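Local coordinates for protein C alpha-dehydrogenase (Sphingobium sp. SYK-6, PDB 4YAC) that acts as an NAD-dependent short-chain dehydrogenase of the lignin beta-aryl ether cleavage pathway, probably oxidising the Calpha alcohol of its substrates to a ketone, at residues A92-F97 and D109-V114; L88-G93 and N121-V126; L26-Q31 and K54-H59. One frame throughout, in Å; residues are numbered along the deposited sequence.

Interaction 1: A92-F97 and D109-V114; sequences AGVSQF and DWQMDV. With NAI (1,4-dihydronicotinamide adenine dinucleotide), chain B.
V94 packs against the indole of W110, and of all residues here it gives the contact the greatest area. Its CG2 lies over one face of the ring, displaced toward the rim, 4.0 Å from the centroid of the six-membered ring of W110, a CH-pi contact. CB of V94 also touches the ring, 3.6 Å from CZ2 of W110. The same CG2 also meets the helix, 4.0 Å from CB of V114, so one methyl fills the angle between indole and helix. W110 reaches the loop because its CG stands anti to the backbone N (chi1 170°), and its CZ3 corner meets CB of Q96 at the ring edge. The side chain of Q96, however, is poorly ordered.

Q111, one turn before V114, supplies the polar half. Extended beyond CG, it lays its amide along the backbone of Q96. NE2 of Q111 donates to O of Q96 at 3.2 Å, on a lone pair in the carbonyl plane (C=O...N angle 126°), although the acceptor sits 26° out of the glutamine amide plane. OE1 of Q111 accepts a weak bond from N of Q96 at 3.3 Å. Both ends of one side-chain amide thus hold a single loop residue, fixing the amide's rotation. Nearer the strand, a water donates to O of A92 and to O of V114, and N115 OD1 bonds V94 N. The two valines also border the dinucleotide: V94 CG1 is 3.9 Å from C8A of NAI, and V114 CG2 is 3.7 Å from N6A of NAI. This is the adenine side of the cofactor pocket in an SDR Rossmann fold, bounded by the loop that leaves the fourth strand and the helix that follows it.

Interaction 2: L88-G93 and N121-V126; sequences LCNTAG and NGVMTV
L88 and N90 turn their side chains from strand 87-90 onto G122, V123 and V126 of helix 105-133, the helix of the beta-alpha-beta crossover leading to the neighbouring parallel strand 137-142. N90 opens the N-T-A-G sequence, a variant of the N-N-A-G motif that follows the fourth strand in classical SDR enzymes. The helix segment runs almost antiparallel to the strand (163° between directions), their axes approaching to 9.3 Å.

The apolar part rests on one methyl. CD2 of L88 enters the helix surface, 4.0 Å from CB of V126 and 3.6 Å from O of G122. That carbonyl is engaged in the helix, taking the N-H of V126. CG of L88 is anti to the backbone N (chi1 172°), which sends the branch out toward the helix. V126 and L88 also touch helix 68-81, through V75 and Y71 respectively, so the leucine meets both helices.

Hydrogen bonds in this region run within the helix or away to other parts. T125 folds its hydroxyl back along the helix, OG1 donating to O of N121 at 2.7 Å. N121 in turn ties the helix to the cofactor-binding loop, its ND2 bonded to O of L65. The amide of N90 has its polar partner in the sheet, where ND2 donates to O of L140 on strand 137-142.

Across this contact the amide of N90 makes van der Waals contacts and no hydrogen bond. OD1 of N90 lies 4.0 Å from CA of G122, which has no side chain to hold the strand off. On the other branch, ND2 of N90 lies 4.0 Å from CG2 of V123, the two side chains at nearly a right angle.

Interaction 3: L26-Q31 and K54-H59; sequences LAEEAQ and KNVAVH
The carboxylate of E28 is the flat group here, and the methylene chain of K54 lies over one of its faces near OE1. CG of K54 stands 4.0 Å from OE1 of E28, nearly straight above it, and CD, at 3.7 Å from that oxygen, is displaced outward past it. The other oxygen, OE2 of E28, is hydrogen-bonded to OH of Y50 on helix 41-51, which gives the acid its firm polar partner. The lysine ammonium stays beyond a salt bridge, NZ of K54 lying 4.5 Å from OE1 of E28, so any attraction is probably modest. K54 bends at chi2 (-67°), which brings its aliphatic middle, rather than its charge, to the acid.

Next to this pair, along the strand segment, the contact is apolar. CG1 of V56 sits in the corner between two helix residues, 3.8 Å from CG of E28 and 3.7 Å from O of A27. CB of A27 faces both valines and lies 3.8 Å from CG2 of V58. F51 of helix 41-51 touches A27, V56 and V58 alike, closing the same small cluster.

No direct hydrogen bond crosses between the segments; water takes that role. One molecule donates to O of A27 at 2.8 Å and accepts from N of A57. A second donates to O of N55 and weakly to O of E28.

The contact thus joins the last turn of helix 17-28 and the loop leading into outermost strand 57-62, with helix 41-51 packed against both. Two successive beta-alpha-beta crossovers meet here, as is typical of the 3-2-1 strand half of a Rossmann fold.

In the fold
All three contacts belong to one Rossmann domain built on a parallel sheet. Interaction 3 comes first along the chain, at the outer strand 57-62; interactions 1 and 2 follow, starting from the same strand-to-loop stretch and sharing A92 and G93. These two also share helix 105-133, with centres about 14 Å apart, interaction 2 beside the strand and interaction 1 beyond its end. Interaction 3 lies about 20 Å from interaction 2 and 29 Å from interaction 1, centre to centre, yet C89 SG touches L26 CD1 at 4.0 Å, so helix 17-28 links interactions 2 and 3. Interaction 1 borders the NADH pocket, while the other two lie away from it in the same sheet-and-helix framework.

Interaction 1: A92-F97 and D109-V114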
loop_
_atom_site.group_PDB
_atom_site.type_symbol
_atom_site.label_atom_id
_atom_site.label_comp_id
_atom_site.label_asym_id
_atom_site.label_seq_id
_atom_site.Cartn_x
_atom_site.Cartn_y
_atom_site.Cartn_z
ATOM N N ALA A 92 -11.257 9.629 -8.190
ATOM C CA ALA A 92 -12.250 9.607 -7.118
ATOM C C ALA A 92 -11.635 9.042 -5.850
ATOM O O ALA A 92 -10.839 8.109 -5.892
ATOM C CB ALA A 92 -13.463 8.789 -7.523
ATOM N N GLY A 93 -11.990 9.631 -4.719
ATOM C CA GLY A 93 -11.528 9.133 -3.439
ATOM C C GLY A 93 -12.332 9.740 -2.317
ATOM O O GLY A 93 -12.912 10.814 -2.474
ATOM N N VAL A 94 -12.367 9.046 -1.184
ATOM C CA VAL A 94 -13.043 9.539 0.009
ATOM C C VAL A 94 -12.114 9.447 1.208
ATOM O O VAL A 94 -11.083 8.777 1.154
ATOM C CB VAL A 94 -14.327 8.744 0.307
ATOM C CG1 VAL A 94 -15.294 8.847 -0.860
ATOM C CG2 VAL A 94 -14.001 7.281 0.604
ATOM N N SER A 95 -12.488 10.113 2.295
ATOM C CA SER A 95 -11.696 10.051 3.513
ATOM C C SER A 95 -12.516 10.382 4.746
ATOM O O SER A 95 -13.389 11.246 4.721
ATOM C CB SER A 95 -10.504 11.003 3.424
ATOM O OG SER A 95 -10.936 12.343 3.262
ATOM N N GLN A 96 -12.222 9.660 5.822
ATOM C CA GLN A 96 -12.739 9.980 7.141
ATOM C C GLN A 96 -11.665 9.592 8.143
ATOM O O GLN A 96 -11.207 8.449 8.167
ATOM C CB GLN A 96 -14.052 9.252 7.423
ATOM C CG GLN A 96 -14.858 9.856 8.566
ATOM C CD GLN A 96 -16.355 9.693 8.374
ATOM O OE1 GLN A 96 -17.067 10.662 8.113
ATOM N NE2 GLN A 96 -16.838 8.464 8.506
ATOM N N PHE A 97 -11.256 10.565 8.950
ATOM C CA PHE A 97 -10.151 10.392 9.884
ATOM C C PHE A 97 -10.653 10.158 11.302
ATOM O O PHE A 97 -11.767 10.551 11.650
ATOM C CB PHE A 97 -9.240 11.622 9.843
ATOM C CG PHE A 97 -8.755 11.970 8.463
ATOM C CD1 PHE A 97 -8.270 10.987 7.616
ATOM C CD2 PHE A 97 -8.800 13.278 8.011
ATOM C CE1 PHE A 97 -7.827 11.305 6.349
ATOM C CE2 PHE A 97 -8.360 13.598 6.743
ATOM C CZ PHE A 97 -7.874 12.611 5.911
ATOM N N ASP A 109 -14.474 -0.623 5.279
ATOM C CA ASP A 109 -15.028 -1.120 4.025
ATOM C C ASP A 109 -15.369 0.007 3.050
ATOM O O ASP A 109 -15.102 -0.106 1.856
ATOM C CB ASP A 109 -16.278 -1.965 4.289
ATOM C CG ASP A 109 -15.962 -3.288 4.970
ATOM O OD1 ASP A 109 -14.798 -3.734 4.921
ATOM O OD2 ASP A 109 -16.888 -3.890 5.546
ATOM N N TRP A 110 -15.964 1.084 3.549
ATOM C CA TRP A 110 -16.321 2.212 2.690
ATOM C C TRP A 110 -15.086 2.802 2.009
ATOM O O TRP A 110 -15.049 2.934 0.788
ATOM C CB TRP A 110 -17.052 3.285 3.499
ATOM C CG TRP A 110 -17.244 4.575 2.773
ATOM C CD1 TRP A 110 -17.705 4.745 1.495
ATOM C CD2 TRP A 110 -16.994 5.885 3.285
ATOM N NE1 TRP A 110 -17.750 6.081 1.183
ATOM C CE2 TRP A 110 -17.320 6.802 2.268
ATOM C CE3 TRP A 110 -16.525 6.376 4.508
ATOM C CZ2 TRP A 110 -17.190 8.174 2.434
ATOM C CZ3 TRP A 110 -16.396 7.740 4.668
ATOM C CH2 TRP A 110 -16.731 8.623 3.639
ATOM N N GLN A 111 -14.064 3.136 2.791
ATOM C CA GLN A 111 -12.876 3.776 2.232
ATOM C C GLN A 111 -12.062 2.801 1.383
ATOM O O GLN A 111 -11.526 3.182 0.341
ATOM C CB GLN A 111 -12.017 4.369 3.350
ATOM C CG GLN A 111 -12.696 5.531 4.062
ATOM C CD GLN A 111 -11.813 6.191 5.100
ATOM O OE1 GLN A 111 -10.823 6.842 4.767
ATOM N NE2 GLN A 111 -12.170 6.027 6.368
ATOM N N MET A 112 -11.981 1.543 1.811
ATOM C CA MET A 112 -11.309 0.515 1.021
ATOM C C MET A 112 -12.005 0.330 -0.327
ATOM O O MET A 112 -11.351 0.238 -1.367
ATOM C CB MET A 112 -11.278 -0.817 1.772
ATOM C CG MET A 112 -10.228 -0.883 2.863
ATOM S SD MET A 112 -8.552 -1.083 2.213
ATOM C CE MET A 112 -7.645 -0.145 3.420
ATOM N N ASP A 113 -13.332 0.292 -0.315
ATOM C CA ASP A 113 -14.078 -0.002 -1.536
ATOM C C ASP A 113 -13.902 1.114 -2.571
ATOM O O ASP A 113 -13.633 0.843 -3.740
ATOM C CB ASP A 113 -15.567 -0.219 -1.220
ATOM C CG ASP A 113 -16.260 -1.144 -2.214
ATOM O OD1 ASP A 113 -15.573 -1.798 -3.028
ATOM O OD2 ASP A 113 -17.504 -1.234 -2.160
ATOM N N VAL A 114 -14.039 2.369 -2.156
ATOM C CA VAL A 114 -13.905 3.475 -3.111
ATOM C C VAL A 114 -12.450 3.714 -3.497
ATOM O O VAL A 114 -12.131 3.819 -4.678
ATOM C CB VAL A 114 -14.479 4.794 -2.553
ATOM C CG1 VAL A 114 -14.315 5.928 -3.570
ATOM C CG2 VAL A 114 -15.938 4.626 -2.191
HETATM P PA NAI B . -14.570 15.892 -3.510
HETATM O O1A NAI B . -15.656 15.634 -2.495
HETATM O O2A NAI B . -14.532 17.395 -3.840
HETATM O O5B NAI B . -14.858 15.069 -4.820
HETATM C C5B NAI B . -15.012 13.690 -4.740
HETATM C C4B NAI B . -15.900 13.233 -5.819
HETATM O O4B NAI B . -15.794 11.772 -5.910
HETATM C C3B NAI B . -17.293 13.560 -5.539
HETATM O O3B NAI B . -17.916 14.139 -6.678
HETATM C C2B NAI B . -17.918 12.311 -5.182
HETATM O O2B NAI B . -19.322 12.309 -5.505
HETATM C C1B NAI B . -17.186 11.320 -5.942
HETATM N N9A NAI B . -17.321 9.986 -5.423
HETATM C C8A NAI B . -17.229 9.560 -4.132
HETATM N N7A NAI B . -17.432 8.234 -4.065
HETATM C C5A NAI B . -17.660 7.755 -5.328
HETATM C C6A NAI B . -17.926 6.515 -5.900
HETATM N N6A NAI B . -18.023 5.327 -5.111
HETATM N N1A NAI B . -18.106 6.420 -7.246
HETATM C C2A NAI B . -18.037 7.501 -8.045
HETATM N N3A NAI B . -17.777 8.717 -7.533
HETATM C C4A NAI B . -17.591 8.875 -6.198
HETATM O O3 NAI B . -13.203 15.429 -2.955
HETATM P PN NAI B . -11.822 16.097 -3.422
HETATM O O1N NAI B . -11.794 17.553 -2.985
HETATM O O2N NAI B . -10.602 15.304 -2.751
HETATM O O5D NAI B . -11.692 16.020 -4.965
HETATM O O HOH W 1 -11.604 5.560 -6.761
#

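Interaction 2: L88-G93 and N121-V126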
loop_
_atom_site.group_PDB
_atom_site.type_symbol
_atom_site.label_atom_id
_atom_site.label_comp_id
_atom_site.label_asym_id
_atom_site.label_seq_id
_atom_site.Cartn_x
_atom_site.Cartn_y
_atom_site.Cartn_z
ATOM N N LEU A 88 -7.255 7.072 -18.803
ATOM C CA LEU A 88 -8.074 6.776 -17.634
ATOM C C LEU A 88 -7.506 7.494 -16.418
ATOM O O LEU A 88 -6.339 7.304 -16.072
ATOM C CB LEU A 88 -8.133 5.269 -17.380
ATOM C CG LEU A 88 -8.802 4.849 -16.066
ATOM C CD1 LEU A 88 -10.280 5.199 -16.079
ATOM C CD2 LEU A 88 -8.599 3.362 -15.808
ATOM N N CYS A 89 -8.333 8.318 -15.779
ATOM C CA CYS A 89 -7.922 9.063 -14.595
ATOM C C CYS A 89 -8.680 8.524 -13.394
ATOM O O CYS A 89 -9.849 8.857 -13.187
ATOM C CB CYS A 89 -8.179 10.566 -14.761
ATOM S SG CYS A 89 -7.283 11.339 -16.121
ATOM N N ASN A 90 -8.015 7.672 -12.621
ATOM C CA ASN A 90 -8.591 7.126 -11.399
ATOM C C ASN A 90 -8.362 8.099 -10.250
ATOM O O ASN A 90 -7.350 8.014 -9.556
ATOM C CB ASN A 90 -7.975 5.766 -11.066
ATOM C CG ASN A 90 -8.060 4.781 -12.214
ATOM O OD1 ASN A 90 -9.089 4.144 -12.430
ATOM N ND2 ASN A 90 -6.963 4.633 -12.944
ATOM N N THR A 91 -9.301 9.021 -10.048
ATOM C CA THR A 91 -9.072 10.149 -9.152
ATOM C C THR A 91 -10.086 10.232 -8.013
ATOM O O THR A 91 -9.795 10.821 -6.972
ATOM C CB THR A 91 -9.063 11.460 -9.967
ATOM O OG1 THR A 91 -8.024 11.373 -10.947
ATOM C CG2 THR A 91 -8.811 12.682 -9.090
ATOM N N ALA A 92 -11.257 9.629 -8.190
ATOM C CA ALA A 92 -12.250 9.607 -7.118
ATOM C C ALA A 92 -11.635 9.042 -5.850
ATOM O O ALA A 92 -10.839 8.109 -5.892
ATOM C CB ALA A 92 -13.463 8.789 -7.523
ATOM N N GLY A 93 -11.990 9.631 -4.719
ATOM C CA GLY A 93 -11.528 9.133 -3.439
ATOM C C GLY A 93 -12.332 9.740 -2.317
ATOM O O GLY A 93 -12.912 10.814 -2.474
ATOM N N ASN A 121 -11.177 -1.541 -10.072
ATOM C CA ASN A 121 -12.294 -1.765 -10.980
ATOM C C ASN A 121 -12.123 -1.009 -12.296
ATOM O O ASN A 121 -12.397 -1.547 -13.366
ATOM C CB ASN A 121 -13.614 -1.364 -10.321
ATOM C CG ASN A 121 -14.027 -2.309 -9.203
ATOM O OD1 ASN A 121 -13.488 -3.412 -9.066
ATOM N ND2 ASN A 121 -15.001 -1.880 -8.403
ATOM N N GLY A 122 -11.663 0.233 -12.220
ATOM C CA GLY A 122 -11.425 1.011 -13.425
ATOM C C GLY A 122 -10.293 0.430 -14.245
ATOM O O GLY A 122 -10.415 0.256 -15.462
ATOM N N VAL A 123 -9.186 0.125 -13.576
ATOM C CA VAL A 123 -8.015 -0.436 -14.246
ATOM C C VAL A 123 -8.373 -1.746 -14.953
ATOM O O VAL A 123 -8.007 -1.954 -16.104
ATOM C CB VAL A 123 -6.852 -0.649 -13.234
ATOM C CG1 VAL A 123 -5.783 -1.567 -13.803
ATOM C CG2 VAL A 123 -6.247 0.689 -12.853
ATOM N N MET A 124 -9.112 -2.621 -14.285
ATOM C CA MET A 124 -9.423 -3.921 -14.868
ATOM C C MET A 124 -10.516 -3.840 -15.927
ATOM O O MET A 124 -10.648 -4.744 -16.743
ATOM C CB MET A 124 -9.835 -4.908 -13.775
ATOM C CG MET A 124 -8.737 -5.200 -12.759
ATOM S SD MET A 124 -7.135 -5.595 -13.488
ATOM C CE MET A 124 -7.575 -6.949 -14.571
ATOM N N THR A 125 -11.297 -2.763 -15.918
ATOM C CA THR A 125 -12.346 -2.597 -16.923
ATOM C C THR A 125 -11.761 -2.022 -18.208
ATOM O O THR A 125 -12.118 -2.452 -19.306
ATOM C CB THR A 125 -13.489 -1.679 -16.425
ATOM O OG1 THR A 125 -14.116 -2.271 -15.281
ATOM C CG2 THR A 125 -14.550 -1.482 -17.505
ATOM N N VAL A 126 -10.847 -1.064 -18.062
ATOM C CA VAL A 126 -10.346 -0.296 -19.205
ATOM C C VAL A 126 -9.029 -0.819 -19.781
ATOM O O VAL A 126 -8.864 -0.879 -20.997
ATOM C CB VAL A 126 -10.161 1.190 -18.808
ATOM C CG1 VAL A 126 -9.445 1.984 -19.900
ATOM C CG2 VAL A 126 -11.510 1.819 -18.491
#

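Interaction 3: L26-Q31 and K54-H59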
loop_
_atom_site.group_PDB
_atom_site.type_symbol
_atom_site.label_atom_id
_atom_site.label_comp_id
_atom_site.label_asym_id
_atom_site.label_seq_id
_atom_site.Cartn_x
_atom_site.Cartn_y
_atom_site.Cartn_z
ATOM N N LEU A 26 -8.395 18.931 -19.178
ATOM C CA LEU A 26 -8.339 17.993 -20.292
ATOM C C LEU A 26 -9.339 18.374 -21.388
ATOM O O LEU A 26 -9.028 18.286 -22.578
ATOM C CB LEU A 26 -8.596 16.563 -19.799
ATOM C CG LEU A 26 -7.528 16.011 -18.846
ATOM C CD1 LEU A 26 -7.980 14.692 -18.231
ATOM C CD2 LEU A 26 -6.194 15.837 -19.555
ATOM N N ALA A 27 -10.526 18.818 -20.988
ATOM C CA ALA A 27 -11.577 19.173 -21.942
ATOM C C ALA A 27 -11.307 20.504 -22.638
ATOM O O ALA A 27 -11.576 20.661 -23.834
ATOM C CB ALA A 27 -12.925 19.225 -21.235
ATOM N N GLU A 28 -10.775 21.464 -21.890
ATOM C CA GLU A 28 -10.621 22.826 -22.393
ATOM C C GLU A 28 -9.277 23.034 -23.078
ATOM O O GLU A 28 -9.226 23.305 -24.276
ATOM C CB GLU A 28 -10.794 23.828 -21.254
ATOM C CG GLU A 28 -12.198 23.838 -20.673
ATOM C CD GLU A 28 -12.384 24.894 -19.601
ATOM O OE1 GLU A 28 -12.327 26.097 -19.934
ATOM O OE2 GLU A 28 -12.585 24.518 -18.424
ATOM N N GLU A 29 -8.191 22.903 -22.324
ATOM C CA GLU A 29 -6.860 23.140 -22.878
ATOM C C GLU A 29 -6.441 22.039 -23.845
ATOM O O GLU A 29 -6.110 22.308 -25.000
ATOM C CB GLU A 29 -5.821 23.252 -21.762
ATOM C CG GLU A 29 -6.116 24.335 -20.745
ATOM C CD GLU A 29 -5.069 24.402 -19.656
ATOM O OE1 GLU A 29 -3.917 23.987 -19.906
ATOM O OE2 GLU A 29 -5.402 24.865 -18.546
ATOM N N ALA A 30 -6.448 20.800 -23.365
ATOM C CA ALA A 30 -5.992 19.667 -24.162
ATOM C C ALA A 30 -6.985 19.288 -25.255
ATOM O O ALA A 30 -6.645 18.531 -26.165
ATOM C CB ALA A 30 -5.730 18.471 -23.266
ATOM N N GLN A 31 -8.209 19.794 -25.148
ATOM C CA GLN A 31 -9.252 19.529 -26.136
ATOM C C GLN A 31 -9.541 18.035 -26.291
ATOM O O GLN A 31 -9.794 17.556 -27.395
ATOM C CB GLN A 31 -8.867 20.133 -27.490
ATOM C CG GLN A 31 -8.666 21.637 -27.449
ATOM C CD GLN A 31 -8.289 22.209 -28.802
ATOM O OE1 GLN A 31 -7.110 22.329 -29.133
ATOM N NE2 GLN A 31 -9.293 22.561 -29.596
ATOM N N LYS A 54 -18.706 26.383 -22.197
ATOM C CA LYS A 54 -17.364 26.256 -22.763
ATOM C C LYS A 54 -17.399 25.467 -24.070
ATOM O O LYS A 54 -18.297 24.656 -24.289
ATOM C CB LYS A 54 -16.423 25.555 -21.781
ATOM C CG LYS A 54 -16.301 26.229 -20.420
ATOM C CD LYS A 54 -15.627 27.585 -20.535
ATOM C CE LYS A 54 -15.333 28.185 -19.163
ATOM N NZ LYS A 54 -15.035 29.641 -19.253
ATOM N N ASN A 55 -16.403 25.679 -24.922
ATOM C CA ASN A 55 -16.318 24.937 -26.174
ATOM C C ASN A 55 -15.650 23.581 -25.964
ATOM O O ASN A 55 -14.483 23.379 -26.309
ATOM C CB ASN A 55 -15.563 25.746 -27.223
ATOM C CG ASN A 55 -15.876 25.295 -28.637
ATOM O OD1 ASN A 55 -17.041 25.157 -29.015
ATOM N ND2 ASN A 55 -14.837 25.050 -29.423
ATOM N N VAL A 56 -16.409 22.652 -25.391
ATOM C CA VAL A 56 -15.883 21.361 -25.000
ATOM C C VAL A 56 -16.794 20.230 -25.439
ATOM O O VAL A 56 -17.965 20.444 -25.761
ATOM C CB VAL A 56 -15.708 21.276 -23.473
ATOM C CG1 VAL A 56 -14.734 22.336 -22.997
ATOM C CG2 VAL A 56 -17.056 21.434 -22.779
ATOM N N ALA A 57 -16.230 19.028 -25.445
ATOM C CA ALA A 57 -16.997 17.806 -25.582
ATOM C C ALA A 57 -16.895 17.061 -24.262
ATOM O O ALA A 57 -15.882 16.421 -23.989
ATOM C CB ALA A 57 -16.477 16.953 -26.721
ATOM N N VAL A 58 -17.941 17.171 -23.448
ATOM C CA VAL A 58 -17.993 16.487 -22.163
ATOM C C VAL A 58 -19.296 15.708 -22.026
ATOM O O VAL A 58 -20.380 16.232 -22.301
ATOM C CB VAL A 58 -17.860 17.474 -20.981
ATOM C CG1 VAL A 58 -17.966 16.750 -19.637
ATOM C CG2 VAL A 58 -16.541 18.225 -21.068
ATOM N N HIS A 59 -19.169 14.456 -21.598
ATOM C CA HIS A 59 -20.305 13.572 -21.401
ATOM C C HIS A 59 -20.341 13.082 -19.952
ATOM O O HIS A 59 -19.397 12.444 -19.504
ATOM C CB HIS A 59 -20.238 12.369 -22.337
ATOM C CG HIS A 59 -21.365 11.407 -22.141
ATOM N ND1 HIS A 59 -22.645 11.664 -22.581
ATOM C CD2 HIS A 59 -21.413 10.206 -21.516
ATOM C CE1 HIS A 59 -23.431 10.652 -22.254
ATOM N NE2 HIS A 59 -22.707 9.754 -21.610
HETATM O O HOH W 2 -13.309 19.006 -25.200
HETATM O O HOH W 3 -12.154 24.577 -25.325
#